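Local coordinates for protein tRNA (guanine-N(1)-)-methyltransferase (Corynebacterium diphtheriae, PDB 7KFF) that catalyses the transfer of a methyl group from S-adenosylmethionine to N1 of guanine 37 in tRNA, acting as a knotted SPOUT-family methyltransferase, at residues E263-W275 with L287-R299. Sequence-based numbering, arbitrary orientation.
Sequences ERWRREQSLKRTW and LDRHDQAYVEGLR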
ATOM      1  N   GLU A 263       8.001 -17.323 -25.401  1.00 30.67           N
ATOM      2  CA  GLU A 263       8.698 -16.175 -24.834  1.00 32.74           C
ATOM      3  C   GLU A 263       8.291 -14.885 -25.536  1.00 30.28           C
ATOM      4  O   GLU A 263       8.115 -13.849 -24.884  1.00 29.43           O
ATOM      5  CB  GLU A 263      10.209 -16.391 -24.896  1.00 38.66           C
ATOM      6  CG  GLU A 263      10.970 -15.691 -23.771  1.00 45.85           C
ATOM      7  CD  GLU A 263      10.367 -15.954 -22.388  1.00 51.05           C
ATOM      8  OE1 GLU A 263       9.911 -17.090 -22.133  1.00 53.28           O
ATOM      9  OE2 GLU A 263      10.322 -15.010 -21.569  1.00 53.14           O
ATOM     10  N   ARG A 264       8.105 -14.927 -26.859  1.00 29.91           N
ATOM     11  CA  ARG A 264       7.638 -13.730 -27.554  1.00 30.41           C
ATOM     12  C   ARG A 264       6.225 -13.361 -27.119  1.00 28.39           C
ATOM     13  O   ARG A 264       5.920 -12.180 -26.922  1.00 27.03           O
ATOM     14  CB  ARG A 264       7.691 -13.922 -29.070  1.00 32.51           C
ATOM     15  CG  ARG A 264       7.183 -12.709 -29.858  1.00 36.22           C
ATOM     16  CD  ARG A 264       8.007 -11.449 -29.562  1.00 39.55           C
ATOM     17  NE  ARG A 264       7.334 -10.228 -29.998  1.00 42.27           N
ATOM     18  CZ  ARG A 264       7.746  -9.000 -29.699  1.00 44.35           C
ATOM     19  NH1 ARG A 264       8.833  -8.826 -28.961  1.00 44.59           N
ATOM     20  NH2 ARG A 264       7.061  -7.953 -30.131  1.00 46.33           N
ATOM     21  N   TRP A 265       5.350 -14.359 -26.962  1.00 26.90           N
ATOM     22  CA  TRP A 265       3.998 -14.102 -26.479  1.00 26.67           C
ATOM     23  C   TRP A 265       4.032 -13.419 -25.122  1.00 25.05           C
ATOM     24  O   TRP A 265       3.288 -12.465 -24.882  1.00 23.42           O
ATOM     25  CB  TRP A 265       3.205 -15.414 -26.418  1.00 28.92           C
ATOM     26  CG  TRP A 265       1.815 -15.267 -25.825  1.00 31.17           C
ATOM     27  CD1 TRP A 265       0.653 -15.005 -26.496  1.00 32.34           C
ATOM     28  CD2 TRP A 265       1.460 -15.381 -24.444  1.00 32.03           C
ATOM     29  NE1 TRP A 265      -0.402 -14.940 -25.617  1.00 33.37           N
ATOM     30  CE2 TRP A 265       0.068 -15.176 -24.352  1.00 33.14           C
ATOM     31  CE3 TRP A 265       2.183 -15.642 -23.279  1.00 33.63           C
ATOM     32  CZ2 TRP A 265      -0.614 -15.213 -23.139  1.00 34.54           C
ATOM     33  CZ3 TRP A 265       1.497 -15.682 -22.068  1.00 34.70           C
ATOM     34  CH2 TRP A 265       0.119 -15.461 -22.012  1.00 35.15           C
ATOM     35  N   ARG A 266       4.901 -13.882 -24.224  1.00 25.28           N
ATOM     36  CA  ARG A 266       4.969 -13.276 -22.901  1.00 25.96           C
ATOM     37  C   ARG A 266       5.376 -11.810 -23.004  1.00 23.56           C
ATOM     38  O   ARG A 266       4.828 -10.957 -22.308  1.00 22.71           O
ATOM     39  CB  ARG A 266       5.955 -14.025 -22.005  1.00 31.16           C
ATOM     40  CG  ARG A 266       5.592 -15.465 -21.646  1.00 37.17           C
ATOM     41  CD  ARG A 266       6.354 -15.871 -20.397  1.00 43.63           C
ATOM     42  NE  ARG A 266       6.950 -17.206 -20.426  1.00 48.74           N
ATOM     43  CZ  ARG A 266       6.349 -18.316 -20.003  1.00 52.39           C
ATOM     44  NH1 ARG A 266       6.993 -19.472 -20.054  1.00 53.31           N
ATOM     45  NH2 ARG A 266       5.103 -18.280 -19.546  1.00 54.21           N
ATOM     46  N   ARG A 267       6.323 -11.500 -23.890  1.00 23.22           N
ATOM     47  CA  ARG A 267       6.738 -10.112 -24.076  1.00 23.48           C
ATOM     48  C   ARG A 267       5.597  -9.271 -24.641  1.00 22.86           C
ATOM     49  O   ARG A 267       5.320  -8.170 -24.149  1.00 22.53           O
ATOM     50  CB  ARG A 267       7.954 -10.055 -24.990  1.00 26.05           C
ATOM     51  CG  ARG A 267       8.402  -8.667 -25.350  1.00 29.29           C
ATOM     52  CD  ARG A 267       9.330  -8.125 -24.322  1.00 31.14           C
ATOM     53  NE  ARG A 267       9.805  -6.790 -24.668  1.00 30.28           N
ATOM     54  CZ  ARG A 267      10.430  -5.997 -23.812  1.00 30.52           C
ATOM     55  NH1 ARG A 267      10.656  -6.415 -22.574  1.00 32.16           N
ATOM     56  NH2 ARG A 267      10.811  -4.790 -24.189  1.00 30.14           N
ATOM     57  N   GLU A 268       4.919  -9.779 -25.672  1.00 22.55           N
ATOM     58  CA  GLU A 268       3.774  -9.058 -26.221  1.00 22.77           C
ATOM     59  C   GLU A 268       2.732  -8.771 -25.150  1.00 21.45           C
ATOM     60  O   GLU A 268       2.209  -7.656 -25.052  1.00 21.98           O
ATOM     61  CB  GLU A 268       3.158  -9.850 -27.369  1.00 25.62           C
ATOM     62  CG  GLU A 268       4.052  -9.925 -28.602  1.00 28.99           C
ATOM     63  CD  GLU A 268       3.496 -10.859 -29.681  1.00 34.58           C
ATOM     64  OE1 GLU A 268       2.510 -11.589 -29.413  1.00 36.50           O
ATOM     65  OE2 GLU A 268       4.049 -10.872 -30.786  1.00 37.51           O
ATOM     66  N   GLN A 269       2.410  -9.770 -24.341  1.00 21.07           N
ATOM     67  CA  GLN A 269       1.362  -9.582 -23.347  1.00 20.87           C
ATOM     68  C   GLN A 269       1.774  -8.578 -22.284  1.00 20.24           C
ATOM     69  O   GLN A 269       0.923  -7.871 -21.743  1.00 20.39           O
ATOM     70  CB  GLN A 269       1.017 -10.926 -22.716  1.00 22.77           C
ATOM     71  CG  GLN A 269       0.316 -11.872 -23.663  1.00 25.14           C
ATOM     72  CD  GLN A 269      -1.031 -11.337 -24.098  1.00 28.83           C
ATOM     73  OE1 GLN A 269      -1.865 -10.987 -23.257  1.00 30.58           O
ATOM     74  NE2 GLN A 269      -1.255 -11.268 -25.395  1.00 30.33           N
ATOM     75  N   SER A 270       3.068  -8.515 -21.973  1.00 19.51           N
ATOM     76  CA  SER A 270       3.573  -7.493 -21.065  1.00 19.54           C
ATOM     77  C   SER A 270       3.486  -6.106 -21.694  1.00 19.19           C
ATOM     78  O   SER A 270       3.034  -5.148 -21.045  1.00 19.16           O
ATOM     79  CB  SER A 270       4.995  -7.870 -20.664  1.00 23.52           C
ATOM     80  OG  SER A 270       5.623  -6.862 -19.930  1.00 26.67           O
ATOM     81  N   LEU A 271       3.848  -5.984 -22.970  1.00 18.74           N
ATOM     82  CA  LEU A 271       3.669  -4.712 -23.661  1.00 19.17           C
ATOM     83  C   LEU A 271       2.197  -4.320 -23.707  1.00 19.95           C
ATOM     84  O   LEU A 271       1.852  -3.149 -23.509  1.00 19.77           O
ATOM     85  CB  LEU A 271       4.192  -4.806 -25.090  1.00 20.10           C
ATOM     86  CG  LEU A 271       5.704  -4.935 -25.234  1.00 20.53           C
ATOM     87  CD1 LEU A 271       6.088  -5.370 -26.633  1.00 22.59           C
ATOM     88  CD2 LEU A 271       6.373  -3.599 -24.877  1.00 22.71           C
ATOM     89  N   LYS A 272       1.315  -5.293 -23.968  1.00 19.70           N
ATOM     90  CA  LYS A 272      -0.110  -5.006 -24.094  1.00 19.80           C
ATOM     91  C   LYS A 272      -0.689  -4.547 -22.758  1.00 20.29           C
ATOM     92  O   LYS A 272      -1.418  -3.549 -22.699  1.00 19.93           O
ATOM     93  CB  LYS A 272      -0.835  -6.260 -24.589  1.00 21.41           C
ATOM     94  CG  LYS A 272      -2.337  -6.134 -24.715  1.00 25.67           C
ATOM     95  CD  LYS A 272      -2.894  -7.404 -25.376  1.00 30.68           C
ATOM     96  CE  LYS A 272      -4.404  -7.373 -25.540  1.00 36.70           C
ATOM     97  NZ  LYS A 272      -5.083  -7.956 -24.362  1.00 40.53           N
ATOM     98  N   ARG A 273      -0.368  -5.257 -21.669  1.00 19.16           N
ATOM     99  CA  ARG A 273      -0.893  -4.860 -20.368  1.00 20.06           C
ATOM    100  C   ARG A 273      -0.377  -3.476 -20.008  1.00 19.28           C
ATOM    101  O   ARG A 273      -1.126  -2.643 -19.490  1.00 19.59           O
ATOM    102  CB  ARG A 273      -0.515  -5.878 -19.291  1.00 21.38           C
ATOM    103  CG  ARG A 273      -1.015  -5.523 -17.875  1.00 25.47           C
ATOM    104  CD  ARG A 273      -2.532  -5.541 -17.758  1.00 29.52           C
ATOM    105  NE  ARG A 273      -3.045  -6.909 -17.738  1.00 33.30           N
ATOM    106  CZ  ARG A 273      -3.256  -7.627 -16.637  1.00 35.29           C
ATOM    107  NH1 ARG A 273      -3.718  -8.869 -16.744  1.00 37.14           N
ATOM    108  NH2 ARG A 273      -3.027  -7.106 -15.431  1.00 37.80           N
ATOM    109  N   THR A 274       0.902  -3.204 -20.291  1.00 18.08           N
ATOM    110  CA  THR A 274       1.453  -1.885 -19.974  1.00 17.76           C
ATOM    111  C   THR A 274       0.779  -0.799 -20.810  1.00 18.16           C
ATOM    112  O   THR A 274       0.432   0.269 -20.292  1.00 18.73           O
ATOM    113  CB  THR A 274       2.972  -1.889 -20.186  1.00 18.22           C
ATOM    114  OG1 THR A 274       3.566  -2.962 -19.440  1.00 18.21           O
ATOM    115  CG2 THR A 274       3.580  -0.556 -19.750  1.00 18.94           C
ATOM    116  N   TRP A 275       0.579  -1.059 -22.101  1.00 19.83           N
ATOM    117  CA  TRP A 275      -0.126  -0.105 -22.941  1.00 21.39           C
ATOM    118  C   TRP A 275      -1.543   0.144 -22.438  1.00 22.25           C
ATOM    119  O   TRP A 275      -2.002   1.290 -22.416  1.00 23.27           O
ATOM    120  CB  TRP A 275      -0.164  -0.623 -24.374  1.00 24.38           C
ATOM    121  CG  TRP A 275      -0.941   0.249 -25.292  1.00 27.60           C
ATOM    122  CD1 TRP A 275      -0.544   1.432 -25.838  1.00 30.27           C
ATOM    123  CD2 TRP A 275      -2.269   0.016 -25.762  1.00 31.99           C
ATOM    124  NE1 TRP A 275      -1.539   1.943 -26.634  1.00 32.64           N
ATOM    125  CE2 TRP A 275      -2.611   1.095 -26.601  1.00 33.59           C
ATOM    126  CE3 TRP A 275      -3.200  -1.002 -25.561  1.00 34.19           C
ATOM    127  CZ2 TRP A 275      -3.844   1.182 -27.235  1.00 36.74           C
ATOM    128  CZ3 TRP A 275      -4.427  -0.913 -26.193  1.00 36.86           C
ATOM    129  CH2 TRP A 275      -4.738   0.172 -27.016  1.00 37.54           C
ATOM    130  N   LEU A 287      11.589   1.563 -27.415  1.00 19.45           N
ATOM    131  CA  LEU A 287      11.251   0.218 -27.864  1.00 20.07           C
ATOM    132  C   LEU A 287      11.920  -0.062 -29.204  1.00 19.13           C
ATOM    133  O   LEU A 287      12.000   0.807 -30.075  1.00 19.52           O
ATOM    134  CB  LEU A 287       9.740   0.084 -28.036  1.00 21.61           C
ATOM    135  CG  LEU A 287       8.928   0.301 -26.754  1.00 24.59           C
ATOM    136  CD1 LEU A 287       7.453   0.111 -27.080  1.00 26.67           C
ATOM    137  CD2 LEU A 287       9.329  -0.602 -25.629  1.00 25.68           C
ATOM    138  N   ASP A 288      12.388  -1.297 -29.369  1.00 20.33           N
ATOM    139  CA  ASP A 288      12.922  -1.719 -30.654  1.00 20.12           C
ATOM    140  C   ASP A 288      11.781  -1.919 -31.649  1.00 19.93           C
ATOM    141  O   ASP A 288      10.603  -1.799 -31.315  1.00 20.18           O
ATOM    142  CB  ASP A 288      13.827  -2.944 -30.490  1.00 21.90           C
ATOM    143  CG  ASP A 288      13.071  -4.226 -30.148  1.00 26.52           C
ATOM    144  OD1 ASP A 288      11.831  -4.258 -30.212  1.00 29.19           O
ATOM    145  OD2 ASP A 288      13.759  -5.219 -29.827  1.00 26.52           O
ATOM    146  N   ARG A 289      12.136  -2.224 -32.893  1.00 20.61           N
ATOM    147  CA  ARG A 289      11.115  -2.303 -33.932  1.00 22.60           C
ATOM    148  C   ARG A 289      10.072  -3.376 -33.634  1.00 24.01           C
ATOM    149  O   ARG A 289       8.880  -3.187 -33.909  1.00 24.22           O
ATOM    150  CB  ARG A 289      11.735  -2.567 -35.305  1.00 25.22           C
ATOM    151  CG  ARG A 289      10.636  -2.668 -36.386  1.00 30.05           C
ATOM    152  CD  ARG A 289      11.117  -2.908 -37.788  1.00 37.70           C
ATOM    153  NE  ARG A 289      11.778  -1.721 -38.278  1.00 41.35           N
ATOM    154  CZ  ARG A 289      11.951  -1.417 -39.555  1.00 41.72           C
ATOM    155  NH1 ARG A 289      11.498  -2.220 -40.514  1.00 42.19           N
ATOM    156  NH2 ARG A 289      12.590  -0.290 -39.850  1.00 39.47           N
ATOM    157  N   HIS A 290      10.496  -4.526 -33.113  1.00 23.69           N
ATOM    158  CA  HIS A 290       9.534  -5.583 -32.818  1.00 28.46           C
ATOM    159  C   HIS A 290       8.496  -5.086 -31.820  1.00 26.04           C
ATOM    160  O   HIS A 290       7.283  -5.236 -32.029  1.00 25.98           O
ATOM    161  CB  HIS A 290      10.270  -6.815 -32.287  1.00 35.50           C
ATOM    162  CG  HIS A 290       9.606  -8.115 -32.619  1.00 42.98           C
ATOM    163  ND1 HIS A 290      10.219  -9.332 -32.414  1.00 46.31           N
ATOM    164  CD2 HIS A 290       8.381  -8.392 -33.126  1.00 45.92           C
ATOM    165  CE1 HIS A 290       9.404 -10.302 -32.786  1.00 47.94           C
ATOM    166  NE2 HIS A 290       8.281  -9.759 -33.222  1.00 47.66           N
ATOM    167  N   ASP A 291       8.958  -4.472 -30.731  1.00 23.69           N
ATOM    168  CA  ASP A 291       8.045  -4.039 -29.682  1.00 24.10           C
ATOM    169  C   ASP A 291       7.263  -2.808 -30.108  1.00 23.22           C
ATOM    170  O   ASP A 291       6.071  -2.694 -29.812  1.00 23.90           O
ATOM    171  CB  ASP A 291       8.834  -3.740 -28.410  1.00 25.24           C
ATOM    172  CG  ASP A 291       9.478  -4.986 -27.805  1.00 28.15           C
ATOM    173  OD1 ASP A 291       9.140  -6.113 -28.216  1.00 30.05           O
ATOM    174  OD2 ASP A 291      10.325  -4.825 -26.913  1.00 31.74           O
ATOM    175  N   GLN A 292       7.918  -1.874 -30.801  1.00 22.33           N
ATOM    176  CA  GLN A 292       7.231  -0.662 -31.233  1.00 23.67           C
ATOM    177  C   GLN A 292       6.152  -0.988 -32.255  1.00 24.39           C
ATOM    178  O   GLN A 292       5.034  -0.458 -32.176  1.00 25.08           O
ATOM    179  CB  GLN A 292       8.251   0.326 -31.798  1.00 25.22           C
ATOM    180  CG  GLN A 292       7.663   1.661 -32.229  1.00 27.66           C
ATOM    181  CD  GLN A 292       7.119   2.462 -31.070  1.00 31.54           C
ATOM    182  OE1 GLN A 292       7.663   2.448 -29.978  1.00 33.33           O
ATOM    183  NE2 GLN A 292       6.029   3.165 -31.312  1.00 34.59           N
ATOM    184  N   ALA A 293       6.448  -1.885 -33.192  1.00 24.38           N
ATOM    185  CA  ALA A 293       5.440  -2.279 -34.168  1.00 25.30           C
ATOM    186  C   ALA A 293       4.262  -2.974 -33.501  1.00 24.39           C
ATOM    187  O   ALA A 293       3.107  -2.766 -33.891  1.00 27.09           O
ATOM    188  CB  ALA A 293       6.064  -3.177 -35.229  1.00 25.80           C
ATOM    189  N   TYR A 294       4.527  -3.794 -32.480  1.00 23.52           N
ATOM    190  CA  TYR A 294       3.441  -4.461 -31.778  1.00 24.73           C
ATOM    191  C   TYR A 294       2.540  -3.437 -31.098  1.00 25.43           C
ATOM    192  O   TYR A 294       1.307  -3.509 -31.184  1.00 27.08           O
ATOM    193  CB  TYR A 294       4.009  -5.439 -30.750  1.00 26.01           C
ATOM    194  CG  TYR A 294       2.918  -6.115 -29.967  1.00 27.36           C
ATOM    195  CD1 TYR A 294       2.179  -7.148 -30.527  1.00 28.67           C
ATOM    196  CD2 TYR A 294       2.609  -5.703 -28.680  1.00 27.48           C
ATOM    197  CE1 TYR A 294       1.167  -7.761 -29.820  1.00 29.80           C
ATOM    198  CE2 TYR A 294       1.601  -6.303 -27.971  1.00 29.37           C
ATOM    199  CZ  TYR A 294       0.886  -7.333 -28.538  1.00 29.44           C
ATOM    200  OH  TYR A 294      -0.121  -7.936 -27.820  1.00 32.07           O
ATOM    201  N   VAL A 295       3.145  -2.470 -30.406  1.00 25.49           N
ATOM    202  CA  VAL A 295       2.355  -1.462 -29.706  1.00 27.99           C
ATOM    203  C   VAL A 295       1.572  -0.596 -30.689  1.00 30.06           C
ATOM    204  O   VAL A 295       0.415  -0.237 -30.433  1.00 30.51           O
ATOM    205  CB  VAL A 295       3.256  -0.635 -28.774  1.00 28.87           C
ATOM    206  CG1 VAL A 295       2.491   0.536 -28.203  1.00 30.57           C
ATOM    207  CG2 VAL A 295       3.781  -1.524 -27.659  1.00 28.07           C
ATOM    208  N   GLU A 296       2.174  -0.258 -31.830  1.00 32.70           N
ATOM    209  CA  GLU A 296       1.439   0.493 -32.844  1.00 36.71           C
ATOM    210  C   GLU A 296       0.232  -0.287 -33.349  1.00 35.83           C
ATOM    211  O   GLU A 296      -0.790   0.314 -33.702  1.00 36.62           O
ATOM    212  CB  GLU A 296       2.370   0.856 -34.005  1.00 42.74           C
ATOM    213  CG  GLU A 296       3.303   2.021 -33.697  1.00 49.60           C
ATOM    214  CD  GLU A 296       4.428   2.175 -34.712  1.00 55.79           C
ATOM    215  OE1 GLU A 296       4.496   1.373 -35.672  1.00 58.45           O
ATOM    216  OE2 GLU A 296       5.250   3.099 -34.538  1.00 56.80           O
ATOM    217  N   GLY A 297       0.326  -1.617 -33.389  1.00 35.38           N
ATOM    218  CA  GLY A 297      -0.826  -2.421 -33.758  1.00 36.75           C
ATOM    219  C   GLY A 297      -1.947  -2.336 -32.745  1.00 38.64           C
ATOM    220  O   GLY A 297      -3.124  -2.432 -33.106  1.00 40.30           O
ATOM    221  N   LEU A 298      -1.604  -2.148 -31.472  1.00 38.73           N
ATOM    222  CA  LEU A 298      -2.630  -1.937 -30.456  1.00 40.98           C
ATOM    223  C   LEU A 298      -3.321  -0.595 -30.658  1.00 46.41           C
ATOM    224  O   LEU A 298      -4.544  -0.491 -30.514  1.00 45.52           O
ATOM    225  CB  LEU A 298      -2.000  -1.980 -29.064  1.00 37.64           C
ATOM    226  CG  LEU A 298      -1.212  -3.231 -28.706  1.00 36.92           C
ATOM    227  CD1 LEU A 298      -0.548  -3.073 -27.331  1.00 36.00           C
ATOM    228  CD2 LEU A 298      -2.102  -4.457 -28.741  1.00 37.35           C
ATOM    229  N   ARG A 299      -2.547   0.445 -30.978  1.00 52.58           N
ATOM    230  CA  ARG A 299      -3.115   1.777 -31.151  1.00 59.85           C
ATOM    231  C   ARG A 299      -4.045   1.846 -32.355  1.00 62.33           C
ATOM    232  O   ARG A 299      -4.991   2.642 -32.357  1.00 62.29           O
ATOM    233  CB  ARG A 299      -1.984   2.804 -31.264  1.00 64.64           C
ATOM    234  CG  ARG A 299      -1.186   2.970 -29.973  1.00 69.96           C
ATOM    235  CD  ARG A 299       0.144   3.692 -30.184  1.00 74.99           C
ATOM    236  NE  ARG A 299       0.886   3.829 -28.928  1.00 79.37           N
ATOM    237  CZ  ARG A 299       2.170   4.168 -28.839  1.00 82.65           C
ATOM    238  NH1 ARG A 299       2.879   4.405 -29.934  1.00 83.87           N
ATOM    239  NH2 ARG A 299       2.748   4.263 -27.648  1.00 83.59           N
TER
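Two arginines from helix 259-277 converge on the buried carboxylate of D291, each taking its own oxygen. R264 NH1 meets D291 OD1 at 2.8 Å, nearly in line with the C-O bond and in the guanidinium plane. R267 reaches D291 OD2 side-on with two nitrogens, NE at 3.0 Å and NH2 at 2.8 Å, both from the same face of the carboxylate. CG of each arginine stands anti to its main-chain nitrogen, and a bend at chi2 in both chains brings the guanidinium round to the aspartate. The R264 guanidinium also lies flat on the imidazole of H290, planes 12° apart, with CZ over the ring centre; a weak bond from its NE to E268 OE2 adds a further tie. Together these probably restrict its rotation. D288 OD1, at the N-cap, accepts from D291 N and caps the start of helix 289-299 beside the salt bridges.

Beyond the charges, Y294 is a knob in the hole formed by R264, E268, L271 and K272. E268 CB sits over one face of its ring, 3.9 Å from the centroid, while L271 CB approaches obliquely. L271 CD1 turns to D291, and CD2 to L287. Farther along, L298 CB lies almost on the normal of the W275 six-membered ring, 3.7 Å from its centre; V295 CG1 and R299 CG meet the indole obliquely.

L282 of the intervening helix 279-283 packs on L271 and W275. On the same long helix, R273 NH2 donates a hydrogen bond to A144 O of the second subunit. Two helices of the C-terminal helical domain of TrmD thus cross at -49°, joined by one knob-into-hole contact through Y294 and a salt-bridge network of R264, R267, E268 and D291.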